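Local coordinates for protein glucanase (Clostridium thermocellum, PDB 5GXX) that probably hydrolyses internal beta-1,4-glycosidic bonds of cellulose as a family 9 endoglucanase of the cellulosome, at residues Ser482-Asp488 with Asn526-Ile532; Asp500-Val504 with Arg555-Pro559; Gly146-Ala150 with Glu200-Ala204. The protein carries 1 engineered substitution. All blocks are in the same frame, centred on the assembly; numbering follows the deposited sequence.

Along the chain contact 3 comes first and closes before the others begin. It joins helices 142-158 and 198-212 inside the family 9 catalytic domain, whereas contacts 1 and 2 belong to the beta-rich module that follows. Their centres lie about 64 Å (contact 1) and 73 Å (contact 2) from that of contact 3, on the opposite side of the chain's centre. Contacts 1 and 2 interleave in sequence, with centres about 13 Å apart. One pairs strands of the five-stranded sheet and the other strands of the six-stranded sheet, and they meet through apolar side chains. The result is two distinct domains, each with its own calcium.

Contact 1 (Ser482-Asp488 with Asn526-Ile532); sequences SYNYYMD and NIYYIKI. With CA (calcium ion), chain D.
Lys531 reaches across to strand 482-488 and closes a polar cluster with Ser482 and Asn484. Its chain leaves the backbone extended, then bends about the CG-CD and CD-CE bonds (chi3 -75°), which turns NZ back over the neighbouring strand. There NZ donates to Asn484 OD1 at 2.7 Å and to Ser482 OG at 3.0 Å, while water 1 links NZ to Asn484 ND2. The ammonium group also makes a cation-pi contact with Phe589. The Asn484 amide is held at both ends, because ND2 donates in the amide plane to Tyr486 OH at 3.1 Å. On the same face the Tyr486 and Tyr529 side chains run side by side, their ring planes inclined at 44°, and Tyr486 CD1 rests 3.5 Å from Tyr529 CB.

The other face is largely apolar. Tyr483 has CG wedged between its backbone N and carbonyl carbon (chi1 62°), and the ring lies across Ile532, whose CB makes a CH-pi contact 3.8 Å from the ring centroid. Tyr485 CB meets Ile530 CG1 at 4.0 Å.

Between the two faces runs an antiparallel ladder in which Tyr483 with Ile532, Tyr485 with Ile530 and Met487 with Tyr528 are the hydrogen-bonded pairs. At its far end Asp488 O binds calcium at 2.3 Å, in a site completed by water 2, Glu491, Asp566, Asn569 and Asp570. The Asp488 carboxylate turns instead to Thr490 OG1. A face of mixed polar and aromatic side chains, a largely apolar face and a calcium at the strand end are consistent with the beta-sandwich of a family 3 carbohydrate-binding module.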
# COMPACT_ATOMS: atom_id res chain seq x y z
N SER A 482 6.31 23.09 -14.04
CA SER A 482 5.10 23.64 -13.44
C SER A 482 3.93 23.50 -14.41
O SER A 482 4.10 23.27 -15.61
CB SER A 482 5.25 25.10 -13.00
OG SER A 482 5.41 25.97 -14.11
N TYR A 483 2.73 23.63 -13.87
CA TYR A 483 1.57 23.76 -14.73
C TYR A 483 0.58 24.75 -14.13
O TYR A 483 0.61 25.01 -12.92
CB TYR A 483 0.92 22.40 -15.01
CG TYR A 483 0.37 21.66 -13.80
CD1 TYR A 483 -0.89 21.97 -13.30
CD2 TYR A 483 1.10 20.66 -13.17
CE1 TYR A 483 -1.42 21.28 -12.23
CE2 TYR A 483 0.58 19.95 -12.09
CZ TYR A 483 -0.68 20.28 -11.63
OH TYR A 483 -1.21 19.62 -10.54
N ASN A 484 -0.29 25.28 -14.97
CA ASN A 484 -1.25 26.29 -14.53
C ASN A 484 -2.70 25.83 -14.66
O ASN A 484 -3.05 25.11 -15.61
CB ASN A 484 -1.06 27.57 -15.35
CG ASN A 484 0.29 28.23 -15.13
OD1 ASN A 484 1.03 27.92 -14.19
ND2 ASN A 484 0.62 29.19 -16.00
N TYR A 485 -3.53 26.22 -13.68
CA TYR A 485 -4.97 25.99 -13.73
C TYR A 485 -5.67 27.35 -13.79
O TYR A 485 -5.60 28.13 -12.83
CB TYR A 485 -5.45 25.21 -12.49
CG TYR A 485 -6.92 24.85 -12.58
CD1 TYR A 485 -7.90 25.72 -12.10
CD2 TYR A 485 -7.33 23.65 -13.15
CE1 TYR A 485 -9.26 25.40 -12.21
CE2 TYR A 485 -8.68 23.32 -13.26
CZ TYR A 485 -9.63 24.20 -12.79
OH TYR A 485 -10.95 23.82 -12.93
N TYR A 486 -6.32 27.63 -14.91
CA TYR A 486 -6.93 28.93 -15.18
C TYR A 486 -8.43 28.94 -14.95
O TYR A 486 -9.15 28.02 -15.34
CB TYR A 486 -6.69 29.35 -16.64
CG TYR A 486 -5.25 29.49 -17.06
CD1 TYR A 486 -4.57 30.69 -16.86
CD2 TYR A 486 -4.60 28.44 -17.68
CE1 TYR A 486 -3.24 30.84 -17.26
CE2 TYR A 486 -3.28 28.59 -18.09
CZ TYR A 486 -2.61 29.78 -17.87
OH TYR A 486 -1.30 29.90 -18.28
N MET A 487 -8.89 30.04 -14.35
CA MET A 487 -10.29 30.25 -14.00
C MET A 487 -10.77 31.61 -14.48
O MET A 487 -9.97 32.55 -14.59
CB MET A 487 -10.44 30.23 -12.48
CG MET A 487 -9.94 28.97 -11.83
SD MET A 487 -9.63 29.27 -10.08
CE MET A 487 -7.93 29.86 -10.09
N ASP A 488 -12.08 31.72 -14.70
CA ASP A 488 -12.73 33.00 -14.91
C ASP A 488 -13.51 33.30 -13.62
O ASP A 488 -14.39 32.53 -13.23
CB ASP A 488 -13.67 32.92 -16.12
CG ASP A 488 -14.30 34.26 -16.48
OD1 ASP A 488 -14.43 35.12 -15.59
OD2 ASP A 488 -14.68 34.44 -17.66
N ASN A 526 -10.92 39.23 -16.06
CA ASN A 526 -11.34 38.41 -14.93
C ASN A 526 -10.70 37.02 -14.89
O ASN A 526 -11.18 36.13 -14.18
CB ASN A 526 -12.87 38.30 -14.87
CG ASN A 526 -13.56 39.62 -14.54
OD1 ASN A 526 -12.94 40.54 -14.00
ND2 ASN A 526 -14.84 39.71 -14.85
N ILE A 527 -9.61 36.84 -15.65
CA ILE A 527 -8.92 35.55 -15.72
C ILE A 527 -7.80 35.47 -14.70
O ILE A 527 -6.92 36.33 -14.62
CB ILE A 527 -8.32 35.25 -17.12
CG1 ILE A 527 -9.34 35.47 -18.25
CG2 ILE A 527 -7.74 33.82 -17.15
CD1 ILE A 527 -10.68 34.78 -18.07
N TYR A 528 -7.84 34.40 -13.90
CA TYR A 528 -6.87 34.20 -12.83
C TYR A 528 -6.35 32.77 -12.91
O TYR A 528 -6.95 31.92 -13.59
CB TYR A 528 -7.53 34.45 -11.47
CG TYR A 528 -7.87 35.89 -11.18
CD1 TYR A 528 -8.97 36.51 -11.77
CD2 TYR A 528 -7.10 36.63 -10.30
CE1 TYR A 528 -9.28 37.84 -11.50
CE2 TYR A 528 -7.39 37.96 -10.02
CZ TYR A 528 -8.48 38.55 -10.62
OH TYR A 528 -8.75 39.87 -10.33
N TYR A 529 -5.24 32.48 -12.23
CA TYR A 529 -4.72 31.12 -12.22
C TYR A 529 -3.94 30.80 -10.95
O TYR A 529 -3.47 31.69 -10.23
CB TYR A 529 -3.83 30.85 -13.45
CG TYR A 529 -2.53 31.63 -13.45
CD1 TYR A 529 -2.51 32.98 -13.80
CD2 TYR A 529 -1.33 31.04 -13.08
CE1 TYR A 529 -1.33 33.72 -13.79
CE2 TYR A 529 -0.14 31.75 -13.09
CZ TYR A 529 -0.14 33.09 -13.44
OH TYR A 529 1.04 33.78 -13.43
N ILE A 530 -3.78 29.50 -10.72
CA ILE A 530 -2.77 29.02 -9.78
C ILE A 530 -1.75 28.25 -10.61
O ILE A 530 -2.08 27.66 -11.65
CB ILE A 530 -3.33 28.16 -8.63
CG1 ILE A 530 -4.07 26.91 -9.15
CG2 ILE A 530 -4.21 29.03 -7.73
CD1 ILE A 530 -4.46 25.89 -8.07
N LYS A 531 -0.51 28.33 -10.15
CA LYS A 531 0.57 27.56 -10.73
C LYS A 531 0.95 26.52 -9.68
O LYS A 531 1.15 26.86 -8.51
CB LYS A 531 1.79 28.44 -11.01
CG LYS A 531 2.99 27.63 -11.52
CD LYS A 531 4.16 28.53 -11.87
CE LYS A 531 3.96 29.27 -13.19
NZ LYS A 531 3.67 28.35 -14.33
N ILE A 532 1.09 25.28 -10.14
CA ILE A 532 1.57 24.15 -9.34
C ILE A 532 3.01 23.91 -9.81
O ILE A 532 3.22 23.63 -10.99
CB ILE A 532 0.71 22.88 -9.60
CG1 ILE A 532 -0.74 23.00 -9.07
CG2 ILE A 532 1.33 21.67 -8.95
CD1 ILE A 532 -1.59 24.09 -9.70
CA CA D . -15.74 30.66 -13.07
O HOH W 1 3.13 30.67 -15.91
O HOH W 2 -14.63 29.68 -11.20

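Contact 2 (Asp500-Val504 with Arg555-Pro559)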
# COMPACT_ATOMS: atom_id res chain seq x y z
N ASP A 500 -9.80 37.13 -2.47
CA ASP A 500 -9.43 36.67 -1.14
C ASP A 500 -10.52 35.86 -0.42
O ASP A 500 -10.30 35.35 0.67
CB ASP A 500 -8.86 37.80 -0.27
CG ASP A 500 -9.89 38.83 0.17
OD1 ASP A 500 -11.10 38.69 -0.12
OD2 ASP A 500 -9.47 39.81 0.82
N ASP A 501 -11.69 35.72 -1.05
CA ASP A 501 -12.77 34.88 -0.53
C ASP A 501 -12.64 33.45 -1.05
O ASP A 501 -13.40 32.56 -0.64
CB ASP A 501 -14.14 35.43 -0.91
CG ASP A 501 -14.46 36.73 -0.18
OD1 ASP A 501 -14.26 36.76 1.05
OD2 ASP A 501 -14.90 37.70 -0.83
N ILE A 502 -11.70 33.24 -1.97
CA ILE A 502 -11.55 31.93 -2.60
C ILE A 502 -10.35 31.24 -1.97
O ILE A 502 -9.26 31.83 -1.94
CB ILE A 502 -11.32 32.05 -4.13
CG1 ILE A 502 -12.41 32.89 -4.82
CG2 ILE A 502 -11.13 30.68 -4.77
CD1 ILE A 502 -13.87 32.53 -4.48
N LYS A 503 -10.55 30.03 -1.45
CA LYS A 503 -9.51 29.31 -0.71
C LYS A 503 -8.97 28.12 -1.51
O LYS A 503 -9.76 27.33 -2.04
CB LYS A 503 -10.04 28.81 0.64
CG LYS A 503 -8.96 28.28 1.58
CD LYS A 503 -9.53 27.58 2.82
CE LYS A 503 -10.14 28.54 3.84
NZ LYS A 503 -9.13 29.28 4.65
N VAL A 504 -7.65 28.00 -1.57
CA VAL A 504 -6.98 26.84 -2.18
C VAL A 504 -6.52 25.89 -1.07
O VAL A 504 -5.83 26.30 -0.14
CB VAL A 504 -5.76 27.26 -3.02
CG1 VAL A 504 -5.15 26.07 -3.77
CG2 VAL A 504 -6.12 28.38 -4.00
N ARG A 555 -8.14 21.75 -4.25
CA ARG A 555 -9.49 22.30 -4.20
C ARG A 555 -9.41 23.82 -4.22
O ARG A 555 -8.59 24.42 -3.51
CB ARG A 555 -10.18 21.81 -2.92
CG ARG A 555 -11.63 22.27 -2.77
CD ARG A 555 -12.25 21.82 -1.43
NE ARG A 555 -12.33 20.36 -1.37
CZ ARG A 555 -13.07 19.69 -0.49
NH1 ARG A 555 -13.82 20.33 0.39
NH2 ARG A 555 -13.08 18.36 -0.52
N ILE A 556 -10.26 24.44 -5.04
CA ILE A 556 -10.42 25.89 -5.08
C ILE A 556 -11.87 26.16 -4.69
O ILE A 556 -12.78 25.68 -5.36
CB ILE A 556 -10.07 26.41 -6.49
CG1 ILE A 556 -8.66 25.96 -6.90
CG2 ILE A 556 -10.22 27.94 -6.56
CD1 ILE A 556 -8.41 25.92 -8.40
N ALA A 557 -12.07 26.87 -3.59
CA ALA A 557 -13.40 26.91 -2.95
C ALA A 557 -13.83 28.33 -2.60
O ALA A 557 -13.07 29.09 -1.99
CB ALA A 557 -13.42 26.04 -1.69
N ALA A 558 -15.05 28.67 -3.00
CA ALA A 558 -15.77 29.81 -2.44
C ALA A 558 -16.31 29.38 -1.07
O ALA A 558 -16.32 28.19 -0.76
CB ALA A 558 -16.89 30.19 -3.35
N PRO A 559 -16.75 30.35 -0.25
CA PRO A 559 -17.22 30.00 1.09
C PRO A 559 -18.36 28.99 1.09
O PRO A 559 -19.21 29.02 0.20
CB PRO A 559 -17.66 31.35 1.66
CG PRO A 559 -16.77 32.33 0.97
CD PRO A 559 -16.66 31.81 -0.43
O HOH W 3 -13.36 30.37 0.96
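Ile502 meets Ile556 through a single pair of methyl groups, CG2 to CG2 at 3.4 Å, which is tighter than ordinary van der Waals contact. In both residues this methyl stands opposite the backbone N while CG1 lies beside it (chi1 -53° in Ile502), which lets the CG2 branches meet where the chain enters strand 503-506. The longer branch of Ile502 takes another course: its CD1 settles against Ala558, 4.0 Å from CB. Ile502 and Ile556 are buried, and their outer partners show why. Trp565 packs on both, Ile520 covers Ile502, and Tyr485 and Met487 of the facing sheet lie on Ile556.

This is the edge of the six-stranded antiparallel sheet, consistent with one half of a beta-sandwich, where strand 503-506 joins the end of strand 549-557. Ala557 supplies the backbone link. It forms a hydrogen-bonded pair with Lys503, in which Lys503 N donates to Ala557 O at 2.7 Å and Ala557 N donates to Lys503 O at 2.8 Å. Ile502 CA makes a CA-H...O contact with the same Ala557 O, CA to O 3.3 Å, and that oxygen takes a longer bond from water 3, which also donates to Asp501 O at 2.7 Å. Three kinds of donor therefore gather on one carbonyl where the strand pairing gives out. Beyond it, Pro559 sets its CD 3.4 Å from Asp501 O. The Lys503 ammonium group forms a salt bridge with Glu516 of the second subunit.

Contact 3 (Gly146-Ala150 with Glu200-Ala204); sequences GQMAA and ELLWA. With CA (calcium ion), chain C.
Trp203 and Gln147 supply the hydrogen bond that spans the two helices. Indole NE1 donates to Gln147 OE1 at 2.9 Å, with a bent N-H...O angle of 142°; the oxygen sits at the indole edge, near the ring plane, and the amide is turned 47° from that plane. A bend at chi2 carries the Gln147 amide round to the indole. Its other end, NE2, donates to water 4, which in turn donates to Glu200 OE2 at 2.7 Å.

The metal bonds come next. Glu200 grips calcium with both carboxylate oxygens, OE2 at 2.3 Å and OE1 at 2.6 Å, alongside water 5 and atoms of Ser195, Gly196, Asp199 and Asp246.

Van der Waals contacts make up the rest, between helices whose short axes run nearly parallel, 15° apart and 8.2 Å from each other. Small residues permit this approach: Ala204 CB comes up against a backbone carbonyl, 3.3 Å from Gly146 O, while Ala150 CB touches Trp203 CD1 at 3.3 Å and also meets Ala204 CB. Gly146, with no side chain, lies opposite Glu200, CA to CA 5.2 Å. The indole is enclosed further by edge-to-face contacts with Trp207 and His243. Such tightly neighbouring helices are in keeping with the (alpha/alpha)6 barrel of family 9 enzymes.

Chemically, one buried amide works in two directions: its oxygen accepts from the indole, which limits its rotation, and its nitrogen, through one water, reaches an oxygen bound to calcium. Gln147 is thus linked through one water to a calcium ligand, which may tie the helix packing to the metal site, and the cation probably offsets the charge of the buried carboxylate.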
# COMPACT_ATOMS: atom_id res chain seq x y z
N GLY A 146 42.94 -9.43 -23.53
CA GLY A 146 43.49 -9.83 -24.82
C GLY A 146 42.61 -9.35 -25.96
O GLY A 146 43.09 -8.92 -27.01
N GLN A 147 41.30 -9.43 -25.75
CA GLN A 147 40.35 -8.93 -26.75
C GLN A 147 40.43 -7.41 -26.90
O GLN A 147 40.40 -6.89 -28.02
CB GLN A 147 38.91 -9.40 -26.47
CG GLN A 147 37.89 -9.13 -27.59
CD GLN A 147 38.24 -9.81 -28.90
OE1 GLN A 147 38.43 -9.13 -29.91
NE2 GLN A 147 38.33 -11.14 -28.90
N MET A 148 40.59 -6.71 -25.79
CA MET A 148 40.76 -5.26 -25.85
C MET A 148 42.03 -4.93 -26.62
O MET A 148 42.05 -4.00 -27.44
CB MET A 148 40.78 -4.64 -24.44
CG MET A 148 39.47 -4.80 -23.67
SD MET A 148 39.62 -4.44 -21.89
CE MET A 148 40.09 -2.70 -21.91
N ALA A 149 43.09 -5.72 -26.41
CA ALA A 149 44.33 -5.53 -27.14
C ALA A 149 44.14 -5.72 -28.64
O ALA A 149 44.65 -4.93 -29.44
CB ALA A 149 45.40 -6.49 -26.65
N ALA A 150 43.43 -6.78 -29.02
CA ALA A 150 43.20 -7.11 -30.42
C ALA A 150 42.44 -5.99 -31.12
O ALA A 150 42.80 -5.59 -32.23
CB ALA A 150 42.43 -8.42 -30.53
N GLU A 200 42.18 -15.71 -27.30
CA GLU A 200 42.36 -14.26 -27.30
C GLU A 200 43.83 -13.88 -27.46
O GLU A 200 44.16 -12.90 -28.14
CB GLU A 200 41.82 -13.59 -26.03
CG GLU A 200 40.30 -13.54 -25.89
CD GLU A 200 39.68 -14.85 -25.48
OE1 GLU A 200 40.44 -15.79 -25.15
OE2 GLU A 200 38.43 -14.96 -25.49
N LEU A 201 44.72 -14.62 -26.82
CA LEU A 201 46.14 -14.31 -26.99
C LEU A 201 46.59 -14.53 -28.43
O LEU A 201 47.37 -13.74 -28.96
CB LEU A 201 47.05 -15.07 -26.01
CG LEU A 201 46.82 -14.78 -24.53
CD1 LEU A 201 47.76 -15.71 -23.73
CD2 LEU A 201 47.09 -13.31 -24.21
N LEU A 202 46.13 -15.62 -29.04
CA LEU A 202 46.34 -15.86 -30.46
C LEU A 202 45.85 -14.72 -31.35
O LEU A 202 46.57 -14.24 -32.22
CB LEU A 202 45.61 -17.14 -30.90
CG LEU A 202 45.67 -17.49 -32.39
CD1 LEU A 202 47.10 -17.65 -32.88
CD2 LEU A 202 44.85 -18.75 -32.62
N TRP A 203 44.59 -14.33 -31.15
CA TRP A 203 43.93 -13.28 -31.91
C TRP A 203 44.66 -11.96 -31.75
O TRP A 203 44.98 -11.30 -32.74
CB TRP A 203 42.48 -13.20 -31.41
CG TRP A 203 41.51 -12.17 -31.91
CD1 TRP A 203 40.88 -11.25 -31.15
CD2 TRP A 203 40.95 -12.04 -33.24
NE1 TRP A 203 39.98 -10.52 -31.89
CE2 TRP A 203 40.00 -10.99 -33.18
CE3 TRP A 203 41.15 -12.71 -34.45
CZ2 TRP A 203 39.27 -10.58 -34.30
CZ3 TRP A 203 40.43 -12.28 -35.55
CH2 TRP A 203 39.49 -11.24 -35.47
N ALA A 204 45.00 -11.60 -30.52
CA ALA A 204 45.67 -10.34 -30.28
C ALA A 204 47.09 -10.31 -30.86
O ALA A 204 47.47 -9.34 -31.53
CB ALA A 204 45.68 -10.02 -28.80
CA CA C . 38.32 -17.27 -25.34
O HOH W 4 37.32 -13.40 -27.38
O HOH W 5 36.90 -16.95 -23.61